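Local coordinates for protein TRAP dicarboxylate transporter, DctP subunit (Anaerococcus prevoti, PDB 4N91) that binds D-glucuronate, in both its alpha and beta forms, as the extracytoplasmic solute-binding subunit of a probable TRAP transporter, at residues I89-A94 against V244-S249; N103-I108 against F135-E140; D160-S165 against C229-Y234. One frame throughout, in Å; residues are numbered along the deposited sequence.

Contact 1 of 3, residues I89-A94 against V244-S249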
loop_
_atom_site.group_PDB
_atom_site.type_symbol
_atom_site.label_atom_id
_atom_site.label_comp_id
_atom_site.label_asym_id
_atom_site.label_seq_id
_atom_site.Cartn_x
_atom_site.Cartn_y
_atom_site.Cartn_z
ATOM N N ILE A 89 -6.491 -2.155 18.993
ATOM C CA ILE A 89 -5.244 -2.816 18.651
ATOM C C ILE A 89 -4.124 -1.773 18.634
ATOM O O ILE A 89 -4.386 -0.556 18.550
ATOM C CB ILE A 89 -5.342 -3.568 17.319
ATOM C CG1 ILE A 89 -5.549 -2.589 16.167
ATOM C CG2 ILE A 89 -6.494 -4.579 17.373
ATOM C CD1 ILE A 89 -5.774 -3.281 14.814
ATOM N N ASN A 90 -2.888 -2.243 18.710
ATOM C CA ASN A 90 -1.758 -1.335 18.888
ATOM C C ASN A 90 -1.143 -0.863 17.561
ATOM O O ASN A 90 -0.741 0.288 17.421
ATOM C CB ASN A 90 -0.674 -2.014 19.732
ATOM C CG ASN A 90 -1.200 -2.502 21.076
ATOM O OD1 ASN A 90 -1.822 -3.574 21.177
ATOM N ND2 ASN A 90 -0.980 -1.697 22.118
ATOM N N ILE A 91 -1.068 -1.777 16.598
ATOM C CA ILE A 91 -0.336 -1.553 15.349
ATOM C C ILE A 91 -1.110 -2.228 14.232
ATOM O O ILE A 91 -1.646 -3.322 14.418
ATOM C CB ILE A 91 1.051 -2.184 15.389
ATOM C CG1 ILE A 91 1.932 -1.560 16.477
ATOM C CG2 ILE A 91 1.736 -2.097 14.008
ATOM C CD1 ILE A 91 3.126 -2.431 16.858
ATOM N N CYS A 92 -1.198 -1.571 13.086
ATOM C CA CYS A 92 -1.663 -2.288 11.903
ATOM C C CYS A 92 -0.985 -1.787 10.661
ATOM O O CYS A 92 -0.268 -0.797 10.675
ATOM C CB CYS A 92 -3.164 -2.213 11.768
ATOM S SG CYS A 92 -3.851 -0.700 11.057
ATOM N N VAL A 93 -1.217 -2.503 9.570
ATOM C CA VAL A 93 -0.695 -2.091 8.283
ATOM C C VAL A 93 -1.847 -1.600 7.447
ATOM O O VAL A 93 -2.840 -2.306 7.292
ATOM C CB VAL A 93 0.017 -3.269 7.561
ATOM C CG1 VAL A 93 0.491 -2.851 6.183
ATOM C CG2 VAL A 93 1.208 -3.745 8.357
ATOM N N ALA A 94 -1.693 -0.404 6.890
ATOM C CA ALA A 94 -2.701 0.177 6.017
ATOM C C ALA A 94 -2.056 0.736 4.761
ATOM O O ALA A 94 -1.002 1.363 4.824
ATOM C CB ALA A 94 -3.436 1.294 6.740
ATOM N N VAL A 244 2.943 1.219 8.206
ATOM C CA VAL A 244 2.727 0.638 9.518
ATOM C C VAL A 244 2.355 1.763 10.455
ATOM O O VAL A 244 3.133 2.712 10.630
ATOM C CB VAL A 244 3.996 -0.059 10.017
ATOM C CG1 VAL A 244 3.747 -0.759 11.318
ATOM C CG2 VAL A 244 4.509 -1.033 8.945
ATOM N N ILE A 245 1.149 1.689 11.008
ATOM C CA ILE A 245 0.678 2.722 11.909
ATOM C C ILE A 245 0.544 2.166 13.318
ATOM O O ILE A 245 0.210 1.005 13.508
ATOM C CB ILE A 245 -0.673 3.361 11.441
ATOM C CG1 ILE A 245 -1.793 2.333 11.371
ATOM C CG2 ILE A 245 -0.502 4.085 10.115
ATOM C CD1 ILE A 245 -3.176 2.960 11.196
ATOM N N ALA A 246 0.837 3.007 14.301
ATOM C CA ALA A 246 0.715 2.630 15.700
ATOM C C ALA A 246 -0.191 3.613 16.445
ATOM O O ALA A 246 -0.213 4.809 16.141
ATOM C CB ALA A 246 2.095 2.598 16.341
ATOM N N ASN A 247 -0.967 3.093 17.390
ATOM C CA ASN A 247 -1.771 3.935 18.267
ATOM C C ASN A 247 -0.864 4.917 18.976
ATOM O O ASN A 247 0.141 4.530 19.581
ATOM C CB ASN A 247 -2.550 3.110 19.285
ATOM C CG ASN A 247 -3.335 3.989 20.253
ATOM O OD1 ASN A 247 -2.870 4.279 21.357
ATOM N ND2 ASN A 247 -4.486 4.475 19.818
ATOM N N TYR A 248 -1.216 6.191 18.881
ATOM C CA TYR A 248 -0.308 7.260 19.312
ATOM C C TYR A 248 -0.119 7.294 20.845
ATOM O O TYR A 248 1.016 7.361 21.339
ATOM C CB TYR A 248 -0.803 8.594 18.790
ATOM C CG TYR A 248 0.129 9.734 19.124
ATOM C CD1 TYR A 248 1.453 9.701 18.725
ATOM C CD2 TYR A 248 -0.315 10.831 19.835
ATOM C CE1 TYR A 248 2.325 10.737 19.032
ATOM C CE2 TYR A 248 0.559 11.876 20.149
ATOM C CZ TYR A 248 1.868 11.819 19.730
ATOM O OH TYR A 248 2.751 12.849 20.031
ATOM N N SER A 249 -1.223 7.197 21.583
ATOM C CA SER A 249 -1.139 7.175 23.052
ATOM C C SER A 249 -0.319 6.002 23.541
ATOM O O SER A 249 0.521 6.132 24.447
ATOM C CB SER A 249 -2.544 7.127 23.672
ATOM O OG SER A 249 -3.212 8.336 23.431
#
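Strands 91-94 and 244-247 run antiparallel, their short axes 146° apart in direction, and pair through the backbone near the middle of a five-stranded mixed sheet of the periplasmic-binding-protein fold, in which 242-247 is the strand that runs against its neighbours. Cys92 and Ile245 form the hydrogen-bonded pair: Cys92 N gives to Ile245 O at 3.0 Å, and Ile245 N returns a bond to Cys92 O almost in line with that carbonyl. Ile91 with Ala246 and Val93 with Val244 are the non-hydrogen-bonded pairs beside it, where CA-H groups also lean on carbonyl oxygens, as Ile91 CA does on Ile245 O at 3.2 Å.

One face of the sheet carries Ile91, Val93, Val244 and Ala246. Branched side chains suit this buried, extended backbone, while the small Ala246 leaves room for CG1 of Ile91 beside its CB. Val244 has CG1 anti to the backbone N (chi1 -175°), which sends that methyl diagonally across to Ile91 CG2, 3.6 Å away; its CG2 meets Val93 CG2 more loosely. The side chain of Val93 comes within about 5 Å of bound glucuronate, so the Val93 end of this face probably backs the sugar site. On the other face the Cys92 sulfur lies against the Ile245 chain, its SG 3.7 Å from Ile245 CG1, and helix 77-86 packs there through Thr84.

The pairing ends where helix 248-253 begins. Asn247 suits the N-cap: its OD1 accepts from Trp250 N, and its ND2 reaches Thr84 O. Its own backbone N makes the last backbone bond between the segments, 2.8 Å to Asn90 O just ahead of the strand, arriving 21° out of that carbonyl's plane.

Contact 2 of 3, residues N103-I108 against F135-E140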
loop_
_atom_site.group_PDB
_atom_site.type_symbol
_atom_site.label_atom_id
_atom_site.label_comp_id
_atom_site.label_asym_id
_atom_site.label_seq_id
_atom_site.Cartn_x
_atom_site.Cartn_y
_atom_site.Cartn_z
ATOM N N ASN A 103 -6.318 11.958 6.922
ATOM C CA ASN A 103 -5.681 13.275 6.826
ATOM C C ASN A 103 -5.242 13.466 5.392
ATOM O O ASN A 103 -4.616 12.584 4.801
ATOM C CB ASN A 103 -4.485 13.402 7.756
ATOM C CG ASN A 103 -3.964 14.825 7.875
ATOM O OD1 ASN A 103 -3.358 15.373 6.954
ATOM N ND2 ASN A 103 -4.176 15.423 9.038
ATOM N N ASP A 104 -5.555 14.625 4.822
ATOM C CA ASP A 104 -5.316 14.832 3.402
ATOM C C ASP A 104 -3.842 14.850 2.988
ATOM O O ASP A 104 -3.547 14.671 1.814
ATOM C CB ASP A 104 -6.021 16.101 2.897
ATOM C CG ASP A 104 -5.437 17.395 3.458
ATOM O OD1 ASP A 104 -4.333 17.422 4.050
ATOM O OD2 ASP A 104 -6.102 18.441 3.274
ATOM N N VAL A 105 -2.914 15.078 3.913
ATOM C CA VAL A 105 -1.523 15.148 3.508
ATOM C C VAL A 105 -0.996 13.793 3.009
ATOM O O VAL A 105 -0.027 13.743 2.253
ATOM C CB VAL A 105 -0.611 15.725 4.602
ATOM C CG1 VAL A 105 -0.230 14.681 5.618
ATOM C CG2 VAL A 105 0.638 16.324 3.968
ATOM N N TRP A 106 -1.638 12.696 3.400
ATOM C CA TRP A 106 -1.190 11.383 2.888
ATOM C C TRP A 106 -1.373 11.271 1.368
ATOM O O TRP A 106 -0.769 10.411 0.717
ATOM C CB TRP A 106 -1.904 10.221 3.561
ATOM C CG TRP A 106 -1.693 10.074 5.029
ATOM C CD1 TRP A 106 -2.486 10.584 6.017
ATOM C CD2 TRP A 106 -0.665 9.329 5.691
ATOM N NE1 TRP A 106 -2.014 10.215 7.241
ATOM C CE2 TRP A 106 -0.890 9.460 7.079
ATOM C CE3 TRP A 106 0.421 8.568 5.252
ATOM C CZ2 TRP A 106 -0.076 8.851 8.028
ATOM C CZ3 TRP A 106 1.235 7.979 6.197
ATOM C CH2 TRP A 106 0.980 8.118 7.563
ATOM N N GLU A 107 -2.206 12.144 0.809
ATOM C CA GLU A 107 -2.474 12.188 -0.632
ATOM C C GLU A 107 -1.218 12.197 -1.456
ATOM O O GLU A 107 -1.241 11.771 -2.600
ATOM C CB GLU A 107 -3.194 13.496 -0.992
ATOM C CG GLU A 107 -4.641 13.494 -0.744
ATOM C CD GLU A 107 -5.256 14.866 -0.910
ATOM O OE1 GLU A 107 -4.538 15.922 -0.831
ATOM O OE2 GLU A 107 -6.485 14.884 -1.089
ATOM N N ILE A 108 -0.144 12.761 -0.917
ATOM C CA ILE A 108 1.086 12.927 -1.694
ATOM C C ILE A 108 1.555 11.624 -2.363
ATOM O O ILE A 108 1.893 11.614 -3.557
ATOM C CB ILE A 108 2.217 13.574 -0.839
ATOM C CG1 ILE A 108 3.477 13.815 -1.670
ATOM C CG2 ILE A 108 2.573 12.739 0.389
ATOM C CD1 ILE A 108 3.313 14.804 -2.748
ATOM N N PHE A 135 3.931 11.037 8.361
ATOM C CA PHE A 135 3.654 9.969 9.329
ATOM C C PHE A 135 3.074 10.509 10.646
ATOM O O PHE A 135 2.310 9.825 11.323
ATOM C CB PHE A 135 4.930 9.174 9.636
ATOM C CG PHE A 135 5.377 8.242 8.528
ATOM C CD1 PHE A 135 4.752 8.225 7.294
ATOM C CD2 PHE A 135 6.432 7.376 8.747
ATOM C CE1 PHE A 135 5.182 7.354 6.304
ATOM C CE2 PHE A 135 6.860 6.517 7.756
ATOM C CZ PHE A 135 6.238 6.504 6.556
ATOM N N GLU A 136 3.430 11.736 11.002
ATOM C CA GLU A 136 2.984 12.351 12.254
ATOM C C GLU A 136 1.709 13.174 12.114
ATOM O O GLU A 136 1.207 13.709 13.092
ATOM C CB GLU A 136 4.097 13.240 12.818
ATOM C CG GLU A 136 5.329 12.459 13.210
ATOM C CD GLU A 136 6.505 13.332 13.598
ATOM O OE1 GLU A 136 6.346 14.568 13.700
ATOM O OE2 GLU A 136 7.600 12.759 13.795
ATOM N N SER A 137 1.182 13.263 10.901
ATOM C CA SER A 137 0.082 14.166 10.603
ATOM C C SER A 137 -1.215 13.809 11.320
ATOM O O SER A 137 -2.057 14.676 11.562
ATOM C CB SER A 137 -0.145 14.202 9.088
ATOM O OG SER A 137 -0.664 12.979 8.624
ATOM N N THR A 138 -1.388 12.536 11.669
ATOM C CA THR A 138 -2.683 12.078 12.141
ATOM C C THR A 138 -2.671 11.722 13.643
ATOM O O THR A 138 -3.537 11.021 14.139
ATOM C CB THR A 138 -3.211 10.970 11.221
ATOM O OG1 THR A 138 -2.942 11.347 9.858
ATOM C CG2 THR A 138 -4.703 10.827 11.368
ATOM N N ARG A 139 -1.716 12.288 14.381
ATOM C CA ARG A 139 -1.636 12.053 15.819
ATOM C C ARG A 139 -2.937 12.408 16.528
ATOM O O ARG A 139 -3.391 11.671 17.393
ATOM C CB ARG A 139 -0.476 12.849 16.435
ATOM C CG ARG A 139 0.879 12.254 16.109
ATOM C CD ARG A 139 2.010 13.258 16.349
ATOM N NE ARG A 139 3.294 12.566 16.434
ATOM C CZ ARG A 139 4.457 13.169 16.685
ATOM N NH1 ARG A 139 4.498 14.487 16.859
ATOM N NH2 ARG A 139 5.574 12.456 16.762
ATOM N N GLU A 140 -3.564 13.505 16.121
ATOM C CA GLU A 140 -4.830 13.918 16.727
ATOM C C GLU A 140 -5.962 12.945 16.390
ATOM O O GLU A 140 -6.970 12.897 17.077
ATOM C CB GLU A 140 -5.204 15.329 16.275
ATOM C CG GLU A 140 -4.221 16.400 16.724
ATOM C CD GLU A 140 -4.267 16.652 18.219
ATOM O OE1 GLU A 140 -5.131 16.054 18.902
ATOM O OE2 GLU A 140 -3.438 17.451 18.713
#
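Trp106 and Thr138 make the hydrogen bond that joins these two loops: indole NE1 donates to Thr138 OG1 at 3.0 Å, at an N-H...O angle of 166°. The hydroxyl sits at the edge of the indole, close to the ring plane, where the N-H points. Thr138 brings it there by setting OG1 anti to its carbonyl carbon (chi1 -42°). A threonine fits well, since it offers an acceptor to the buried indole while its side chain also packs on Phe143.

A second set of polar groups shapes the loops themselves. Asn103 OD1 accepts from Val105 N at 3.1 Å, in the plane of the amide and on a lone pair, which is an Asx turn leading into the 3-10 segment 104-106; the short asparagine side chain can reach back to a backbone N two residues on. Ser137 OG is hydrogen-bonded to Ile134 O, in helix 128-135.

Further contacts are van der Waals. Asn103 CB rests on Thr138 OG1 at 3.3 Å, and Val105 CG1 lies 3.5 Å from Ser137 CB. Tryptophan suits its place by joining one N-H donor to a broad apolar ring, whose benzo end meets Phe135, with Trp106 CZ3 3.7 Å from Phe135 CD1; the rings meet at their borders without stacking, planes 22° apart. Ile243 of strand 242-247 touches both aromatic side chains.

A leucine at Trp106 would probably leave Thr138 OG1 without its N-H donor and open a gap beside Phe135.

The contact joins the loop that follows helix 96-99 to the connection, with its type I turn from Glu136 to Arg139, that leads from helix 128-135 to strand 143-149, an edge strand of the five-stranded sheet in this periplasmic-binding-protein fold.

Contact 3 of 3, residues D160-S165 against C229-Y234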
loop_
_atom_site.group_PDB
_atom_site.type_symbol
_atom_site.label_atom_id
_atom_site.label_comp_id
_atom_site.label_asym_id
_atom_site.label_seq_id
_atom_site.Cartn_x
_atom_site.Cartn_y
_atom_site.Cartn_z
ATOM N N ASP A 160 -11.930 -10.072 -19.200
ATOM C CA ASP A 160 -12.456 -10.340 -20.542
ATOM C C ASP A 160 -11.699 -9.683 -21.651
ATOM O O ASP A 160 -11.589 -10.254 -22.729
ATOM C CB ASP A 160 -13.916 -9.903 -20.641
ATOM C CG ASP A 160 -14.854 -10.844 -19.893
ATOM O OD1 ASP A 160 -14.518 -12.046 -19.771
ATOM O OD2 ASP A 160 -15.912 -10.375 -19.423
ATOM N N LYS A 161 -11.233 -8.465 -21.431
ATOM C CA LYS A 161 -10.556 -7.760 -22.504
ATOM C C LYS A 161 -9.264 -7.156 -22.018
ATOM O O LYS A 161 -9.211 -6.547 -20.950
ATOM C CB LYS A 161 -11.437 -6.661 -23.080
ATOM C CG LYS A 161 -12.699 -7.175 -23.756
ATOM C CD LYS A 161 -13.874 -6.274 -23.435
ATOM C CE LYS A 161 -13.981 -6.063 -21.927
ATOM N NZ LYS A 161 -15.382 -6.086 -21.451
ATOM N N PRO A 162 -8.214 -7.302 -22.822
ATOM C CA PRO A 162 -6.936 -6.726 -22.437
ATOM C C PRO A 162 -6.954 -5.203 -22.450
ATOM O O PRO A 162 -7.630 -4.587 -23.272
ATOM C CB PRO A 162 -5.975 -7.269 -23.510
ATOM C CG PRO A 162 -6.832 -7.593 -24.665
ATOM C CD PRO A 162 -8.114 -8.063 -24.090
ATOM N N VAL A 163 -6.187 -4.608 -21.554
ATOM C CA VAL A 163 -6.030 -3.154 -21.516
ATOM C C VAL A 163 -4.725 -2.760 -22.199
ATOM O O VAL A 163 -3.625 -3.128 -21.757
ATOM C CB VAL A 163 -6.071 -2.651 -20.060
ATOM C CG1 VAL A 163 -5.860 -1.141 -20.016
ATOM C CG2 VAL A 163 -7.395 -3.059 -19.413
ATOM N N ASN A 164 -4.859 -2.050 -23.308
ATOM C CA ASN A 164 -3.713 -1.496 -24.025
ATOM C C ASN A 164 -3.572 0.030 -23.897
ATOM O O ASN A 164 -2.475 0.578 -24.063
ATOM C CB ASN A 164 -3.816 -1.872 -25.485
ATOM C CG ASN A 164 -3.750 -3.366 -25.689
ATOM O OD1 ASN A 164 -4.737 -4.011 -26.085
ATOM N ND2 ASN A 164 -2.598 -3.930 -25.398
ATOM N N SER A 165 -4.692 0.693 -23.629
ATOM C CA SER A 165 -4.719 2.138 -23.432
ATOM C C SER A 165 -5.940 2.470 -22.587
ATOM O O SER A 165 -6.802 1.625 -22.362
ATOM C CB SER A 165 -4.780 2.871 -24.763
ATOM O OG SER A 165 -6.042 2.677 -25.364
ATOM N N CYS A 229 -8.658 -13.309 -13.601
ATOM C CA CYS A 229 -8.112 -12.293 -14.501
ATOM C C CYS A 229 -6.812 -12.704 -15.118
ATOM O O CYS A 229 -5.803 -12.839 -14.419
ATOM C CB CYS A 229 -7.876 -10.962 -13.787
ATOM S SG CYS A 229 -9.423 -10.207 -13.215
ATOM N N LYS A 230 -6.811 -12.909 -16.436
ATOM C CA LYS A 230 -5.606 -13.384 -17.084
ATOM C C LYS A 230 -4.899 -12.340 -17.937
ATOM O O LYS A 230 -3.963 -12.679 -18.650
ATOM C CB LYS A 230 -5.894 -14.599 -17.972
ATOM C CG LYS A 230 -6.717 -15.712 -17.349
ATOM C CD LYS A 230 -5.905 -16.531 -16.385
ATOM C CE LYS A 230 -6.684 -17.811 -16.025
ATOM N NZ LYS A 230 -6.161 -18.393 -14.794
ATOM N N TYR A 231 -5.384 -11.097 -17.921
ATOM C CA TYR A 231 -4.704 -10.018 -18.637
ATOM C C TYR A 231 -4.165 -9.013 -17.619
ATOM O O TYR A 231 -4.939 -8.302 -16.979
ATOM C CB TYR A 231 -5.639 -9.294 -19.596
ATOM C CG TYR A 231 -6.252 -10.176 -20.661
ATOM C CD1 TYR A 231 -5.498 -10.639 -21.737
ATOM C CD2 TYR A 231 -7.580 -10.534 -20.603
ATOM C CE1 TYR A 231 -6.069 -11.436 -22.704
ATOM C CE2 TYR A 231 -8.152 -11.348 -21.569
ATOM C CZ TYR A 231 -7.393 -11.803 -22.602
ATOM O OH TYR A 231 -7.997 -12.579 -23.585
ATOM N N TYR A 232 -2.849 -8.957 -17.488
ATOM C CA TYR A 232 -2.211 -8.036 -16.559
ATOM C C TYR A 232 -1.356 -7.093 -17.369
ATOM O O TYR A 232 -0.395 -7.517 -18.010
ATOM C CB TYR A 232 -1.387 -8.781 -15.516
ATOM C CG TYR A 232 -0.799 -7.905 -14.411
ATOM C CD1 TYR A 232 0.342 -7.163 -14.614
ATOM C CD2 TYR A 232 -1.377 -7.856 -13.156
ATOM C CE1 TYR A 232 0.896 -6.384 -13.611
ATOM C CE2 TYR A 232 -0.839 -7.052 -12.143
ATOM C CZ TYR A 232 0.315 -6.327 -12.391
ATOM O OH TYR A 232 0.860 -5.547 -11.419
ATOM N N SER A 233 -1.713 -5.813 -17.335
ATOM C CA SER A 233 -1.137 -4.810 -18.213
ATOM C C SER A 233 -0.334 -3.751 -17.432
ATOM O O SER A 233 -0.902 -2.976 -16.682
ATOM C CB SER A 233 -2.254 -4.139 -19.011
ATOM O OG SER A 233 -1.741 -3.131 -19.870
ATOM N N TYR A 234 0.978 -3.723 -17.643
ATOM C CA TYR A 234 1.893 -2.933 -16.844
ATOM C C TYR A 234 1.857 -1.437 -17.143
ATOM O O TYR A 234 2.841 -0.861 -17.640
ATOM C CB TYR A 234 3.308 -3.463 -17.030
ATOM C CG TYR A 234 3.696 -4.682 -16.200
ATOM C CD1 TYR A 234 3.993 -4.551 -14.851
ATOM C CD2 TYR A 234 3.817 -5.940 -16.760
ATOM C CE1 TYR A 234 4.375 -5.619 -14.093
ATOM C CE2 TYR A 234 4.192 -7.034 -15.989
ATOM C CZ TYR A 234 4.489 -6.851 -14.655
ATOM O OH TYR A 234 4.901 -7.906 -13.895
HETATM O O HOH W 1 -10.414 -13.233 -23.421
HETATM O O HOH W 2 -5.464 -5.917 -18.939
#
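Val163 N donates to a water at 3.0 Å, and the same water makes a weak bond to Tyr231 O, so it bridges two backbones that are not in direct bonding distance. A second water sits at the edge of the Tyr231 ring, in its plane and doubtfully close to Tyr231 OH, and donates a longer bond to Asp160 O.

A direct link lies farther along the strand. In one of its two conformers Ser233 OG donates to Val163 O at 2.7 Å, a bond that is therefore provisional, with the donor 26° out of the carbonyl plane. In that conformer OG is anti to the backbone N and the side chain extends straight across to the loop; a residue this small is consistent with the close approach of 160-165 to strand 231-238.

Beside the water bridges the tyrosine ring lies along the loop. Pro162 covers one face: its CD stands 4.0 Å from the centroid of the Tyr231 ring and only 8° off the normal, a CH-pi contact, while Pro162 CB touches Tyr231 CD1 at 3.8 Å. A proline suits the spot because its rigid, compact ring presents C-H groups to the aromatic face and its nitrogen has no proton to satisfy. Tyr231 holds CG anti to its carbonyl carbon (chi1 -59°), which lays the ring along residues 160 to 162, with CE2 3.8 Å from Asp160 O.

Tyr231 and Ser233 also pair by backbone with strand 154-158, Tyr231 with Thr158 and Ser233 with Phe156. The loop leaving that strand thus folds back over the four-stranded mixed sheet of the second lobe, an outer, partly exposed part of the two-lobed periplasmic-binding-protein fold.

In the fold
Contacts 1 and 2 are neighbours, with centres 14 Å apart, and touch where Tyr248 CE1 packs on Arg139 NE. Contact 3 lies on the other side of the chain's centre, about 36 Å from contact 1 and 34 Å from contact 2, centre to centre. Along the chain, contact 1 closes a long loop that encloses the other two, contact 2 first and contact 3 after it. Strands 231-238 and 242-247 follow one another yet belong to different sheets, so the chain crosses between the lobes there. Asp242, which binds alpha-D-glucuronate, starts the second of these strands, consistent with a sugar site between two lobes.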